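Local coordinates for type IV pilus biogenesis protein PilB (Streptococcus sanguinis, PDB 7B7P) that is a bimodular minor type IV pilin whose von Willebrand factor A-like module carries a metal-binding site and which has a direct role in adhesion, at residues 175-180 and 184-189; 39-44 and 146-151. One frame throughout, in Å; residues are numbered along the deposited sequence.

Interaction 1: 175-180 and 184-189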
ATOM      1  N   ASP A 175     -26.168   9.664   6.060  1.00 70.46           N
ATOM      2  CA  ASP A 175     -27.490   9.459   5.487  1.00 71.85           C
ATOM      3  C   ASP A 175     -27.821  10.439   4.378  1.00 70.67           C
ATOM      4  O   ASP A 175     -28.797  10.215   3.660  1.00 76.48           O
ATOM      5  CB  ASP A 175     -28.578   9.584   6.554  1.00 70.34           C
ATOM      6  CG  ASP A 175     -29.025   8.258   7.073  1.00 72.09           C
ATOM      7  OD1 ASP A 175     -28.849   7.235   6.353  1.00 77.09           O
ATOM      8  OD2 ASP A 175     -29.534   8.249   8.212  1.00 70.44           O
ATOM      9  N   TRP A 176     -27.080  11.535   4.253  1.00 70.75           N
ATOM     10  CA  TRP A 176     -27.337  12.472   3.173  1.00 72.46           C
ATOM     11  C   TRP A 176     -26.668  11.991   1.890  1.00 69.85           C
ATOM     12  O   TRP A 176     -25.911  11.020   1.885  1.00 68.28           O
ATOM     13  CB  TRP A 176     -26.839  13.871   3.522  1.00 68.93           C
ATOM     14  CG  TRP A 176     -27.122  14.305   4.902  1.00 75.46           C
ATOM     15  CD1 TRP A 176     -28.228  14.009   5.660  1.00 77.22           C
ATOM     16  CD2 TRP A 176     -26.296  15.156   5.705  1.00 82.33           C
ATOM     17  NE1 TRP A 176     -28.129  14.612   6.894  1.00 81.19           N
ATOM     18  CE2 TRP A 176     -26.952  15.323   6.946  1.00 84.53           C
ATOM     19  CE3 TRP A 176     -25.056  15.781   5.501  1.00 76.33           C
ATOM     20  CZ2 TRP A 176     -26.403  16.091   7.980  1.00 80.00           C
ATOM     21  CZ3 TRP A 176     -24.522  16.552   6.523  1.00 74.60           C
ATOM     22  CH2 TRP A 176     -25.196  16.700   7.747  1.00 81.53           C
ATOM     23  N   ASP A 177     -26.962  12.681   0.784  1.00 69.89           N
ATOM     24  CA  ASP A 177     -26.278  12.342  -0.454  1.00 69.10           C
ATOM     25  C   ASP A 177     -24.910  13.028  -0.478  1.00 67.54           C
ATOM     26  O   ASP A 177     -24.559  13.817   0.414  1.00 67.58           O
ATOM     27  CB  ASP A 177     -27.157  12.670  -1.673  1.00 74.80           C
ATOM     28  CG  ASP A 177     -27.250  14.184  -2.009  1.00 80.99           C
ATOM     29  OD1 ASP A 177     -26.525  15.056  -1.450  1.00 77.05           O
ATOM     30  OD2 ASP A 177     -28.107  14.505  -2.866  1.00 81.75           O
ATOM     31  N   LEU A 178     -24.135  12.722  -1.519  1.00 65.90           N
ATOM     32  CA  LEU A 178     -22.765  13.211  -1.607  1.00 67.49           C
ATOM     33  C   LEU A 178     -22.688  14.731  -1.524  1.00 68.48           C
ATOM     34  O   LEU A 178     -21.675  15.265  -1.061  1.00 66.88           O
ATOM     35  CB  LEU A 178     -22.117  12.708  -2.887  1.00 66.22           C
ATOM     36  CG  LEU A 178     -21.439  11.373  -2.598  1.00 66.40           C
ATOM     37  CD1 LEU A 178     -21.040  10.656  -3.877  1.00 67.68           C
ATOM     38  CD2 LEU A 178     -20.237  11.552  -1.663  1.00 69.29           C
ATOM     39  N   GLN A 179     -23.745  15.440  -1.930  1.00 69.15           N
ATOM     40  CA  GLN A 179     -23.795  16.895  -1.855  1.00 63.16           C
ATOM     41  C   GLN A 179     -24.388  17.401  -0.543  1.00 66.26           C
ATOM     42  O   GLN A 179     -24.607  18.605  -0.401  1.00 67.47           O
ATOM     43  CB  GLN A 179     -24.588  17.454  -3.040  1.00 69.34           C
ATOM     44  CG  GLN A 179     -23.874  17.305  -4.345  1.00 67.26           C
ATOM     45  CD  GLN A 179     -23.994  15.894  -4.912  1.00 81.88           C
ATOM     46  OE1 GLN A 179     -23.017  15.343  -5.429  1.00 86.63           O
ATOM     47  NE2 GLN A 179     -25.192  15.300  -4.818  1.00 82.57           N
ATOM     48  N   GLY A 180     -24.653  16.515   0.413  1.00 60.40           N
ATOM     49  CA  GLY A 180     -25.225  16.944   1.671  1.00 64.32           C
ATOM     50  C   GLY A 180     -26.681  17.351   1.621  1.00 72.84           C
ATOM     51  O   GLY A 180     -27.119  18.155   2.448  1.00 69.66           O
ATOM     52  N   LYS A 184     -34.403  12.013   0.263  1.00 88.46           N
ATOM     53  CA  LYS A 184     -35.827  11.983  -0.037  1.00 90.81           C
ATOM     54  C   LYS A 184     -36.229  13.115  -0.975  1.00 94.33           C
ATOM     55  O   LYS A 184     -37.171  12.954  -1.761  1.00 99.53           O
ATOM     56  CB  LYS A 184     -36.637  12.029   1.266  1.00 91.83           C
ATOM     57  CG  LYS A 184     -37.006  10.639   1.780  1.00 89.43           C
ATOM     58  CD  LYS A 184     -36.860  10.486   3.292  1.00 98.01           C
ATOM     59  CE  LYS A 184     -36.764   8.996   3.667  1.00103.57           C
ATOM     60  NZ  LYS A 184     -36.571   8.737   5.128  1.00104.94           N
ATOM     61  N   LYS A 185     -35.515  14.241  -0.945  1.00 93.08           N
ATOM     62  CA  LYS A 185     -35.862  15.361  -1.814  1.00 93.32           C
ATOM     63  C   LYS A 185     -35.121  15.309  -3.151  1.00 92.81           C
ATOM     64  O   LYS A 185     -35.742  15.455  -4.207  1.00103.72           O
ATOM     65  CB  LYS A 185     -35.631  16.685  -1.075  1.00 93.12           C
ATOM     66  CG  LYS A 185     -36.567  16.813   0.136  1.00 96.38           C
ATOM     67  CD  LYS A 185     -37.285  18.164   0.204  1.00100.77           C
ATOM     68  CE  LYS A 185     -37.220  18.791   1.601  1.00105.58           C
ATOM     69  NZ  LYS A 185     -38.308  19.799   1.831  1.00101.61           N
ATOM     70  N   THR A 186     -33.812  15.090  -3.141  1.00 91.21           N
ATOM     71  CA  THR A 186     -33.172  14.584  -4.344  1.00 85.84           C
ATOM     72  C   THR A 186     -33.527  13.108  -4.486  1.00 90.42           C
ATOM     73  O   THR A 186     -34.188  12.519  -3.629  1.00 94.26           O
ATOM     74  CB  THR A 186     -31.651  14.790  -4.300  1.00 89.52           C
ATOM     75  OG1 THR A 186     -31.021  13.670  -3.656  1.00 86.79           O
ATOM     76  CG2 THR A 186     -31.282  16.085  -3.582  1.00 81.25           C
ATOM     77  N   GLY A 187     -33.102  12.490  -5.577  1.00 85.18           N
ATOM     78  CA  GLY A 187     -33.377  11.076  -5.739  1.00 84.87           C
ATOM     79  C   GLY A 187     -32.224  10.174  -5.393  1.00 88.97           C
ATOM     80  O   GLY A 187     -32.366   8.947  -5.457  1.00 81.09           O
ATOM     81  N   ASN A 188     -31.093  10.747  -4.990  1.00 89.33           N
ATOM     82  CA  ASN A 188     -29.827  10.040  -4.973  1.00 87.14           C
ATOM     83  C   ASN A 188     -29.768   9.033  -3.831  1.00 81.41           C
ATOM     84  O   ASN A 188     -30.584   9.038  -2.905  1.00 81.29           O
ATOM     85  CB  ASN A 188     -28.671  11.033  -4.869  1.00 85.26           C
ATOM     86  CG  ASN A 188     -28.712  12.084  -5.966  1.00 88.90           C
ATOM     87  OD1 ASN A 188     -28.761  13.279  -5.685  1.00 86.84           O
ATOM     88  ND2 ASN A 188     -28.704  11.639  -7.225  1.00 85.10           N
ATOM     89  N   GLU A 189     -28.791   8.137  -3.939  1.00 78.77           N
ATOM     90  CA  GLU A 189     -28.420   7.267  -2.837  1.00 77.89           C
ATOM     91  C   GLU A 189     -27.706   8.067  -1.746  1.00 74.67           C
ATOM     92  O   GLU A 189     -27.115   9.118  -2.003  1.00 73.12           O
ATOM     93  CB  GLU A 189     -27.510   6.150  -3.343  1.00 79.50           C
ATOM     94  CG  GLU A 189     -28.032   5.402  -4.554  1.00 80.64           C
ATOM     95  CD  GLU A 189     -26.952   4.555  -5.229  1.00 95.67           C
ATOM     96  OE1 GLU A 189     -26.172   5.107  -6.050  1.00 96.05           O
ATOM     97  OE2 GLU A 189     -26.878   3.334  -4.942  1.00 93.95           O
TER
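Asp-177 and Thr-186 supply the polar link between 175-180 and 184-189. OG1 of Thr-186 lies 3.1 Å from OD2 of Asp-177 and may give it its proton, though that proton could go elsewhere. The same OG1 also accepts from the backbone N of Asn-188 at 3.2 Å, nearly straight at 169°; this ST turn fixes where the hydroxyl sits. Asp-177 CG lies between its backbone N and carbonyl carbon (chi1 75°), which points OD2 across at Thr-186 and keeps OD1 beside its own chain. There OD1 takes the N of Arg-181 and, by a weak, bent bond of 2.8 Å, the N of Gln-179.

Backbone bonds shape the first segment. A type I beta turn runs from Asp-177 to Gly-180, closed by Gly-180 N on Asp-177 O at 2.7 Å, and the side-chain NE of Arg-191 also bonds to this carbonyl. The turn belongs to the long excursion between strand 162-169 and helix 191-209 of the von Willebrand factor A-like domain, just after the DxSxS motif of the MIDAS, which ends at Ser-173. Trp-176, the residue before the turn, has its side chain about 3 Å from that of Ser-173, a residue of the magnesium site, and about 6 Å from a bound magnesium ion, between nearest atoms.

Van der Waals contacts fill in around the carboxylate. CB of Asp-177 rests 3.6 Å from the carbonyl O of Glu-189 and against CB of Asn-188, while the methyl CG2 of Thr-186 comes to 3.6 Å from Asp-177 OD2. The carboxylate of Asp-177 and the amide plane of Asn-188 are turned 47° apart. Among the charged groups, Glu-189 starts its side chain away from 175-180, and its OE2 forms a salt bridge with Lys-197 on helix 191-209.

Interaction 2: 39-44 and 146-151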
ATOM      1  N   SER A  39      23.665  -3.325  -4.952  1.00103.65           N
ATOM      2  CA  SER A  39      23.546  -3.700  -3.549  1.00103.87           C
ATOM      3  C   SER A  39      22.993  -5.115  -3.390  1.00106.85           C
ATOM      4  O   SER A  39      23.351  -5.811  -2.432  1.00108.97           O
ATOM      5  CB  SER A  39      22.671  -2.684  -2.808  1.00102.72           C
ATOM      6  OG  SER A  39      21.337  -3.141  -2.676  1.00105.01           O
ATOM      7  N   LYS A  40      22.144  -5.568  -4.321  1.00106.07           N
ATOM      8  CA  LYS A  40      21.616  -6.927  -4.298  1.00104.00           C
ATOM      9  C   LYS A  40      22.183  -7.804  -5.413  1.00 99.01           C
ATOM     10  O   LYS A  40      21.607  -8.853  -5.711  1.00101.07           O
ATOM     11  CB  LYS A  40      20.087  -6.921  -4.366  1.00101.94           C
ATOM     12  CG  LYS A  40      19.411  -6.191  -3.218  1.00107.21           C
ATOM     13  CD  LYS A  40      18.015  -6.738  -2.939  1.00103.88           C
ATOM     14  CE  LYS A  40      17.746  -6.778  -1.433  1.00107.07           C
ATOM     15  NZ  LYS A  40      16.393  -7.317  -1.096  1.00102.54           N
ATOM     16  N   PHE A  41      23.290  -7.399  -6.041  1.00102.06           N
ATOM     17  CA  PHE A  41      24.017  -8.278  -6.956  1.00102.23           C
ATOM     18  C   PHE A  41      25.441  -7.760  -7.116  1.00100.06           C
ATOM     19  O   PHE A  41      25.640  -6.587  -7.446  1.00101.28           O
ATOM     20  CB  PHE A  41      23.322  -8.372  -8.322  1.00 95.92           C
ATOM     21  CG  PHE A  41      23.948  -9.375  -9.248  1.00 91.90           C
ATOM     22  CD1 PHE A  41      23.622 -10.715  -9.158  1.00 95.14           C
ATOM     23  CD2 PHE A  41      24.871  -8.976 -10.197  1.00 91.98           C
ATOM     24  CE1 PHE A  41      24.204 -11.639 -10.003  1.00 93.53           C
ATOM     25  CE2 PHE A  41      25.455  -9.889 -11.045  1.00 92.41           C
ATOM     26  CZ  PHE A  41      25.120 -11.223 -10.950  1.00 93.66           C
ATOM     27  N   LYS A  42      26.426  -8.632  -6.875  1.00104.08           N
ATOM     28  CA  LYS A  42      27.834  -8.251  -6.958  1.00107.59           C
ATOM     29  C   LYS A  42      28.663  -9.218  -7.801  1.00106.12           C
ATOM     30  O   LYS A  42      29.895  -9.107  -7.817  1.00111.56           O
ATOM     31  CB  LYS A  42      28.450  -8.142  -5.552  1.00107.54           C
ATOM     32  CG  LYS A  42      27.519  -7.546  -4.494  1.00104.63           C
ATOM     33  CD  LYS A  42      27.913  -6.104  -4.186  1.00108.53           C
ATOM     34  CE  LYS A  42      27.496  -5.672  -2.791  1.00104.16           C
ATOM     35  NZ  LYS A  42      28.471  -4.715  -2.205  1.00107.93           N
ATOM     36  N   GLY A  43      28.024 -10.133  -8.522  1.00107.54           N
ATOM     37  CA  GLY A  43      28.685 -11.305  -9.071  1.00107.92           C
ATOM     38  C   GLY A  43      28.237 -12.499  -8.256  1.00109.83           C
ATOM     39  O   GLY A  43      27.090 -12.523  -7.803  1.00113.65           O
ATOM     40  N   SER A  44      29.098 -13.499  -8.079  1.00113.09           N
ATOM     41  CA  SER A  44      28.963 -14.390  -6.930  1.00113.77           C
ATOM     42  C   SER A  44      27.636 -15.144  -6.791  1.00112.09           C
ATOM     43  O   SER A  44      26.813 -15.183  -7.711  1.00110.39           O
ATOM     44  CB  SER A  44      29.196 -13.554  -5.668  1.00116.61           C
ATOM     45  OG  SER A  44      28.415 -14.014  -4.579  1.00116.47           O
ATOM     46  N   GLY A 146      21.868   0.019 -11.954  1.00 92.35           N
ATOM     47  CA  GLY A 146      20.981  -1.102 -12.225  1.00 94.89           C
ATOM     48  C   GLY A 146      21.556  -2.064 -13.248  1.00 88.41           C
ATOM     49  O   GLY A 146      21.315  -1.942 -14.453  1.00 84.92           O
ATOM     50  N   ILE A 147      22.307  -3.045 -12.759  1.00 82.21           N
ATOM     51  CA  ILE A 147      23.274  -3.776 -13.556  1.00 78.73           C
ATOM     52  C   ILE A 147      22.975  -5.267 -13.570  1.00 75.55           C
ATOM     53  O   ILE A 147      23.841  -6.069 -13.884  1.00 80.33           O
ATOM     54  CB  ILE A 147      24.702  -3.496 -13.049  1.00 78.84           C
ATOM     55  CG1 ILE A 147      24.735  -3.471 -11.517  1.00 82.52           C
ATOM     56  CG2 ILE A 147      25.199  -2.176 -13.591  1.00 84.25           C
ATOM     57  CD1 ILE A 147      24.824  -4.832 -10.878  1.00 88.36           C
ATOM     58  N   ALA A 148      21.754  -5.644 -13.213  1.00 73.07           N
ATOM     59  CA  ALA A 148      21.426  -7.047 -13.026  1.00 72.15           C
ATOM     60  C   ALA A 148      19.918  -7.183 -12.922  1.00 75.67           C
ATOM     61  O   ALA A 148      19.205  -6.204 -12.693  1.00 79.75           O
ATOM     62  CB  ALA A 148      22.101  -7.617 -11.780  1.00 75.88           C
ATOM     63  N   ILE A 149      19.446  -8.413 -13.082  1.00 73.10           N
ATOM     64  CA  ILE A 149      18.028  -8.736 -13.062  1.00 73.64           C
ATOM     65  C   ILE A 149      17.830  -9.977 -12.203  1.00 79.59           C
ATOM     66  O   ILE A 149      18.688 -10.864 -12.150  1.00 80.57           O
ATOM     67  CB  ILE A 149      17.455  -8.975 -14.498  1.00 78.90           C
ATOM     68  CG1 ILE A 149      16.991  -7.675 -15.165  1.00 78.79           C
ATOM     69  CG2 ILE A 149      16.338  -9.989 -14.498  1.00 76.35           C
ATOM     70  CD1 ILE A 149      16.782  -7.800 -16.679  1.00 86.82           C
ATOM     71  N   ALA A 150      16.688 -10.030 -11.520  1.00 78.19           N
ATOM     72  CA  ALA A 150      16.220 -11.222 -10.830  1.00 78.14           C
ATOM     73  C   ALA A 150      14.829 -11.559 -11.337  1.00 74.16           C
ATOM     74  O   ALA A 150      14.010 -10.661 -11.554  1.00 74.64           O
ATOM     75  CB  ALA A 150      16.200 -11.008  -9.323  1.00 85.06           C
ATOM     76  N   TYR A 151      14.556 -12.848 -11.527  1.00 76.77           N
ATOM     77  CA  TYR A 151      13.329 -13.233 -12.205  1.00 79.81           C
ATOM     78  C   TYR A 151      12.879 -14.613 -11.762  1.00 83.67           C
ATOM     79  O   TYR A 151      13.654 -15.406 -11.228  1.00 84.05           O
ATOM     80  CB  TYR A 151      13.511 -13.240 -13.722  1.00 79.88           C
ATOM     81  CG  TYR A 151      14.431 -14.338 -14.207  1.00 80.55           C
ATOM     82  CD1 TYR A 151      15.808 -14.204 -14.097  1.00 81.31           C
ATOM     83  CD2 TYR A 151      13.926 -15.508 -14.776  1.00 85.95           C
ATOM     84  CE1 TYR A 151      16.662 -15.194 -14.542  1.00 87.06           C
ATOM     85  CE2 TYR A 151      14.780 -16.519 -15.226  1.00 83.06           C
ATOM     86  CZ  TYR A 151      16.150 -16.349 -15.099  1.00 86.64           C
ATOM     87  OH  TYR A 151      17.028 -17.319 -15.526  1.00 90.64           O
TER
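The Phe-41 ring has the backbone N of Gly-43 over one face, 3.6 Å above the plane and offset toward the rim, while the methyl CD1 of Ile-147 stands at its edge, near the ring plane. Ala-148 approaches obliquely, its CB 3.5 Å from CD2 of Phe-41. Ile-147 and Ala-148 form a classic beta bulge against Leu-36, at the beginning of strand 148-152 in the sheet of the pilin module, which is consistent with two consecutive residues meeting one ring. With CG anti to the backbone N (chi1 -174°), Phe-41 extends from its loop over the strand; Leu-48 and Tyr-54 also touch its side chain. The contact is buried and apolar, and CB of Phe-41 is 3.7 Å from CB of Ala-148. Ile-149, next along the strand, points away from the loop and packs on Val-27 of helix 9-27, so that Phe-41 and this helix cover different faces of the strand. Ile-147 reaches the loop by the end of its side chain: CD1 lies 4.2 Å from CD2 of Phe-41 and 3.9 Å from that residue's carbonyl O.

How the interactions relate
From the N terminus, helix 9-27 leads into strand 32-36, and the loop after it carries 39-44, the first half of interaction 2. The chain then runs through 101 residues, including several strands of the pilin module, before 146-151 returns and closes this large loop, setting 39-44 on strand 148-152. Only afterwards does it enter strand 162-169 and the von Willebrand factor A-like domain, where interaction 1, with three residues between its segments, folds the loop before helix 191-209 back on itself. The two contacts therefore follow in series, neither nested nor crossed. They lie on opposite sides of the chain's centre, their own centres about 56 Å apart, one in each module.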